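Local coordinates for protein prephenate dehydrogenase (Corynebacterium glutamicum ATCC 13032, PDB 3KTD) that probably catalyses the NAD(P)-dependent oxidative decarboxylation of prephenate in tyrosine biosynthesis, at residues P10-G15 / S33-N38; L23-H28 / E50-S55. All blocks are in the same frame, centred on the assembly; numbering follows the deposited sequence.

Contact 1: residues P10-G15 / S33-N38; sequences PVCILG and SVFGYN
Phe35 lies across Cys12 on one face of a parallel strand pair, and its side chain can be followed outward from the backbone. Its CB rises from the sheet on the face shared with Cys12, packing beside Asp53 O, and with CG between the backbone N and the carbonyl carbon (chi1 66°) the ring swings back over the neighbouring strand. CD1 comes 3.7 Å from Val11 O, CE1 lies 3.9 Å from Cys12 CB, and CE2 and CZ meet Cys12 SG. Cys12 CB sits over the ring face, 4.2 Å from the Phe35 centroid, in a CH-pi contact; the sulfur approaches obliquely, a sulfur-aromatic contact. Beneath, five backbone hydrogen bonds join the strands, from Val11 N to Ser33 O through to Gly15 N to Tyr37 O. The segment axes diverge by 20° from exactly parallel and approach to 4.6 Å. This is the first beta-alpha-beta unit of the Rossmann-type nucleotide-binding domain: strand 11-14, helix 18-29, strand 34-37. Gly15 opens a GxGxxG pattern, consistent with a dinucleotide site. On the face of Val11 and Ile13, the CG2 branch of Val34 reaches Ile13 CD1 at 4.0 Å, while Leu23, Leu24 and Leu27 of helix 18-29 pack against this face. Gly36 pairs with Ile13 in register, the CA atoms of Gly36 and Ile13 4.4 Å apart. On the Phe35 side, Cys12 and Leu14 touch helix 58-67, and Arg64 makes a cation-pi contact with Phe35.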
loop_
_atom_site.group_PDB
_atom_site.type_symbol
_atom_site.label_atom_id
_atom_site.label_comp_id
_atom_site.label_asym_id
_atom_site.label_seq_id
_atom_site.Cartn_x
_atom_site.Cartn_y
_atom_site.Cartn_z
ATOM N N PRO A 10 -35.681 -0.174 17.658
ATOM C CA PRO A 10 -35.112 1.066 17.128
ATOM C C PRO A 10 -33.627 1.119 17.512
ATOM O O PRO A 10 -33.273 0.685 18.616
ATOM C CB PRO A 10 -35.909 2.155 17.847
ATOM C CG PRO A 10 -36.363 1.509 19.122
ATOM C CD PRO A 10 -36.610 0.075 18.777
ATOM N N VAL A 11 -32.772 1.597 16.604
ATOM C CA VAL A 11 -31.328 1.668 16.865
ATOM C C VAL A 11 -30.980 3.007 17.510
ATOM O O VAL A 11 -31.459 4.050 17.072
ATOM C CB VAL A 11 -30.499 1.475 15.572
ATOM C CG1 VAL A 11 -29.025 1.680 15.843
ATOM C CG2 VAL A 11 -30.727 0.097 14.990
ATOM N N CYS A 12 -30.146 2.963 18.549
ATOM C CA CYS A 12 -29.702 4.161 19.280
ATOM C C CYS A 12 -28.166 4.309 19.216
ATOM O O CYS A 12 -27.443 3.612 19.937
ATOM C CB CYS A 12 -30.176 4.081 20.731
ATOM S SG CYS A 12 -29.676 5.453 21.794
ATOM N N ILE A 13 -27.678 5.225 18.374
ATOM C CA ILE A 13 -26.227 5.379 18.136
ATOM C C ILE A 13 -25.565 6.408 19.062
ATOM O O ILE A 13 -25.916 7.590 19.046
ATOM C CB ILE A 13 -25.931 5.776 16.669
ATOM C CG1 ILE A 13 -26.566 4.786 15.695
ATOM C CG2 ILE A 13 -24.433 5.814 16.428
ATOM C CD1 ILE A 13 -26.573 5.240 14.268
ATOM N N LEU A 14 -24.604 5.953 19.862
ATOM C CA LEU A 14 -23.880 6.826 20.776
ATOM C C LEU A 14 -22.526 7.159 20.148
ATOM O O LEU A 14 -21.649 6.297 20.006
ATOM C CB LEU A 14 -23.735 6.166 22.145
ATOM C CG LEU A 14 -24.895 6.348 23.143
ATOM C CD1 LEU A 14 -26.262 6.521 22.483
ATOM C CD2 LEU A 14 -24.915 5.185 24.143
ATOM N N GLY A 15 -22.370 8.421 19.763
ATOM C CA GLY A 15 -21.209 8.858 19.006
ATOM C C GLY A 15 -21.614 8.894 17.545
ATOM O O GLY A 15 -22.046 7.873 16.993
ATOM N N SER A 33 -36.162 2.899 12.082
ATOM C CA SER A 33 -36.224 3.754 13.263
ATOM C C SER A 33 -34.841 3.901 13.895
ATOM O O SER A 33 -34.244 2.913 14.304
ATOM C CB SER A 33 -37.201 3.155 14.280
ATOM O OG SER A 33 -37.308 3.979 15.427
ATOM N N VAL A 34 -34.346 5.134 13.981
ATOM C CA VAL A 34 -33.019 5.386 14.540
ATOM C C VAL A 34 -32.865 6.801 15.105
ATOM O O VAL A 34 -33.470 7.761 14.612
ATOM C CB VAL A 34 -31.922 5.161 13.471
ATOM C CG1 VAL A 34 -32.071 6.158 12.325
ATOM C CG2 VAL A 34 -30.535 5.264 14.085
ATOM N N PHE A 35 -32.049 6.915 16.145
ATOM C CA PHE A 35 -31.738 8.202 16.762
ATOM C C PHE A 35 -30.367 8.104 17.437
ATOM O O PHE A 35 -29.846 7.009 17.614
ATOM C CB PHE A 35 -32.850 8.634 17.741
ATOM C CG PHE A 35 -32.998 7.751 18.950
ATOM C CD1 PHE A 35 -33.542 6.481 18.843
ATOM C CD2 PHE A 35 -32.637 8.210 20.204
ATOM C CE1 PHE A 35 -33.682 5.666 19.964
ATOM C CE2 PHE A 35 -32.778 7.406 21.332
ATOM C CZ PHE A 35 -33.297 6.133 21.210
ATOM N N GLY A 36 -29.762 9.229 17.795
ATOM C CA GLY A 36 -28.416 9.174 18.361
ATOM C C GLY A 36 -27.949 10.376 19.148
ATOM O O GLY A 36 -28.656 11.376 19.275
ATOM N N TYR A 37 -26.735 10.258 19.675
ATOM C CA TYR A 37 -26.140 11.271 20.527
ATOM C C TYR A 37 -24.769 11.686 20.016
ATOM O O TYR A 37 -23.944 10.840 19.663
ATOM C CB TYR A 37 -26.054 10.736 21.964
ATOM C CG TYR A 37 -24.980 11.358 22.830
ATOM C CD1 TYR A 37 -25.121 12.642 23.346
ATOM C CD2 TYR A 37 -23.831 10.651 23.152
ATOM C CE1 TYR A 37 -24.138 13.214 24.145
ATOM C CE2 TYR A 37 -22.846 11.210 23.946
ATOM C CZ TYR A 37 -23.003 12.497 24.440
ATOM O OH TYR A 37 -22.011 13.055 25.225
ATOM N N ASN A 38 -24.561 13.000 19.960
ATOM C CA ASN A 38 -23.271 13.609 19.658
ATOM C C ASN A 38 -22.967 14.516 20.839
ATOM O O ASN A 38 -23.838 15.274 21.266
ATOM C CB ASN A 38 -23.353 14.431 18.371
ATOM C CG ASN A 38 -21.984 14.914 17.877
ATOM O OD1 ASN A 38 -20.993 14.870 18.606
ATOM N ND2 ASN A 38 -21.931 15.371 16.628
#

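Contact 2: residues L23-H28 / E50-S55; sequences LLRDLH and EGFDVS
With CG anti to the carbonyl carbon (chi1 -56°), Phe52 sends its ring toward helix 18-29, where His28, its CG anti to the backbone N (chi1 -172°), turns a ring face to meet it. The pair is T-shaped: the Phe52 edge points at the His28 face, with centroids 5.2 Å apart and planes at 64°. Arg25, extended from CG to NE, passes the far rim of the phenyl ring: Arg25 NH1 sits at its edge, 3.5 Å from Phe52 CZ, and Phe52 CE2 lies over a guanidinium face, the planes nearly perpendicular. Beyond it, NH1 and NH2 grip Glu50 end-on in a salt bridge. Arg25 NH1 donates to Glu50 OE2 at 3.0 Å, nearly within the guanidinium plane but from above the carboxylate plane, whereas the more bent bond from NH2 to the syn side of OE1 (3.2 Å) is tilted from the guanidinium plane. Arg25 NE is bonded to Ser137 OG. Leu24 CD2 packs 3.7 Å from Val54 CG2 and also meets Phe52 CB. Gly51 ends helix 41-49 in a Schellman motif, and the chain then passes through Phe52 into edge strand 54-55, whose Val54 is packed between helix 18-29 and helix 41-49.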
loop_
_atom_site.group_PDB
_atom_site.type_symbol
_atom_site.label_atom_id
_atom_site.label_comp_id
_atom_site.label_asym_id
_atom_site.label_seq_id
_atom_site.Cartn_x
_atom_site.Cartn_y
_atom_site.Cartn_z
ATOM N N LEU A 23 -23.700 5.408 9.905
ATOM C CA LEU A 23 -24.680 4.398 10.253
ATOM C C LEU A 23 -26.052 5.057 10.391
ATOM O O LEU A 23 -27.029 4.543 9.879
ATOM C CB LEU A 23 -24.274 3.693 11.549
ATOM C CG LEU A 23 -25.180 2.574 12.063
ATOM C CD1 LEU A 23 -25.148 1.369 11.137
ATOM C CD2 LEU A 23 -24.767 2.182 13.472
ATOM N N LEU A 24 -26.111 6.205 11.060
ATOM C CA LEU A 24 -27.365 6.924 11.245
ATOM C C LEU A 24 -27.946 7.290 9.892
ATOM O O LEU A 24 -29.151 7.122 9.656
ATOM C CB LEU A 24 -27.152 8.197 12.069
ATOM C CG LEU A 24 -28.354 9.132 12.281
ATOM C CD1 LEU A 24 -29.295 8.588 13.313
ATOM C CD2 LEU A 24 -27.893 10.515 12.698
ATOM N N ARG A 25 -27.087 7.785 9.005
ATOM C CA ARG A 25 -27.526 8.215 7.680
ATOM C C ARG A 25 -28.056 7.048 6.849
ATOM O O ARG A 25 -29.111 7.174 6.217
ATOM C CB ARG A 25 -26.394 8.907 6.916
ATOM C CG ARG A 25 -26.013 10.302 7.394
ATOM C CD ARG A 25 -24.831 10.813 6.556
ATOM N NE ARG A 25 -24.430 12.189 6.852
ATOM C CZ ARG A 25 -25.073 13.279 6.438
ATOM N NH1 ARG A 25 -26.188 13.183 5.722
ATOM N NH2 ARG A 25 -24.608 14.481 6.762
ATOM N N ASP A 26 -27.327 5.927 6.841
ATOM C CA ASP A 26 -27.738 4.764 6.047
ATOM C C ASP A 26 -29.025 4.128 6.594
ATOM O O ASP A 26 -29.873 3.680 5.821
ATOM C CB ASP A 26 -26.618 3.713 5.960
ATOM C CG ASP A 26 -25.519 4.086 4.964
ATOM O OD1 ASP A 26 -25.773 4.908 4.047
ATOM O OD2 ASP A 26 -24.396 3.532 5.086
ATOM N N LEU A 27 -29.161 4.091 7.917
ATOM C CA LEU A 27 -30.352 3.545 8.549
ATOM C C LEU A 27 -31.560 4.421 8.277
ATOM O O LEU A 27 -32.679 3.919 8.147
ATOM C CB LEU A 27 -30.163 3.402 10.058
ATOM C CG LEU A 27 -29.298 2.233 10.534
ATOM C CD1 LEU A 27 -29.140 2.277 12.037
ATOM C CD2 LEU A 27 -29.870 0.889 10.092
ATOM N N HIS A 28 -31.325 5.729 8.202
ATOM C CA HIS A 28 -32.386 6.696 7.935
ATOM C C HIS A 28 -32.819 6.567 6.486
ATOM O O HIS A 28 -34.014 6.579 6.191
ATOM C CB HIS A 28 -31.891 8.115 8.225
ATOM C CG HIS A 28 -32.958 9.163 8.170
ATOM N ND1 HIS A 28 -33.880 9.340 9.180
ATOM C CD2 HIS A 28 -33.223 10.116 7.246
ATOM C CE1 HIS A 28 -34.679 10.344 8.873
ATOM N NE2 HIS A 28 -34.298 10.836 7.706
ATOM N N GLU A 50 -30.669 18.933 9.488
ATOM C CA GLU A 50 -30.661 18.231 8.197
ATOM C C GLU A 50 -31.779 17.173 8.105
ATOM O O GLU A 50 -31.978 16.572 7.043
ATOM C CB GLU A 50 -29.289 17.594 7.958
ATOM C CG GLU A 50 -29.053 17.040 6.556
ATOM C CD GLU A 50 -27.637 16.528 6.359
ATOM O OE1 GLU A 50 -26.804 16.711 7.272
ATOM O OE2 GLU A 50 -27.351 15.939 5.291
ATOM N N GLY A 51 -32.499 16.945 9.209
ATOM C CA GLY A 51 -33.615 15.996 9.243
ATOM C C GLY A 51 -33.453 14.831 10.208
ATOM O O GLY A 51 -34.420 14.116 10.480
ATOM N N PHE A 52 -32.244 14.636 10.736
ATOM C CA PHE A 52 -31.959 13.508 11.634
ATOM C C PHE A 52 -32.417 13.736 13.074
ATOM O O PHE A 52 -32.599 14.864 13.503
ATOM C CB PHE A 52 -30.470 13.190 11.610
ATOM C CG PHE A 52 -29.944 12.907 10.245
ATOM C CD1 PHE A 52 -30.226 11.711 9.620
ATOM C CD2 PHE A 52 -29.174 13.835 9.580
ATOM C CE1 PHE A 52 -29.747 11.442 8.352
ATOM C CE2 PHE A 52 -28.682 13.572 8.304
ATOM C CZ PHE A 52 -28.970 12.372 7.693
ATOM N N ASP A 53 -32.597 12.647 13.814
ATOM C CA ASP A 53 -33.063 12.699 15.208
ATOM C C ASP A 53 -31.866 12.522 16.163
ATOM O O ASP A 53 -31.504 11.409 16.538
ATOM C CB ASP A 53 -34.150 11.633 15.429
ATOM C CG ASP A 53 -34.709 11.648 16.837
ATOM O OD1 ASP A 53 -34.121 12.354 17.680
ATOM O OD2 ASP A 53 -35.719 10.949 17.107
ATOM N N VAL A 54 -31.266 13.644 16.556
ATOM C CA VAL A 54 -30.024 13.645 17.328
ATOM C C VAL A 54 -30.109 14.562 18.547
ATOM O O VAL A 54 -30.805 15.570 18.526
ATOM C CB VAL A 54 -28.837 14.083 16.426
ATOM C CG1 VAL A 54 -27.549 14.126 17.206
ATOM C CG2 VAL A 54 -28.699 13.147 15.229
ATOM N N SER A 55 -29.394 14.195 19.607
ATOM C CA SER A 55 -29.357 14.965 20.852
ATOM C C SER A 55 -27.922 15.085 21.363
ATOM O O SER A 55 -27.040 14.337 20.946
ATOM C CB SER A 55 -30.236 14.289 21.913
ATOM O OG SER A 55 -30.153 14.951 23.167
#

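In the fold
Contacts 1 and 2 belong to the same Rossmann-type domain, their centres about 8 Å apart, and their segments alternate along the chain. Helix 18-29 of contact 2 is the crossover between the two strands of contact 1, and strand 54-55 extends the sheet beyond strand 34-37: Gly36 O lies 2.9 Å from Ser55 N and Asn38 N 3.0 Å from Ser55 O, both probable hydrogen bonds. Ile13 of contact 1 also packs against Leu24 of contact 2. The GxGxxG pattern, whose first glycine is Gly15 of contact 1, leads into helix 18-29 and is consistent with a dinucleotide site; contact 2 comes near it through the Leu24 side chain without touching.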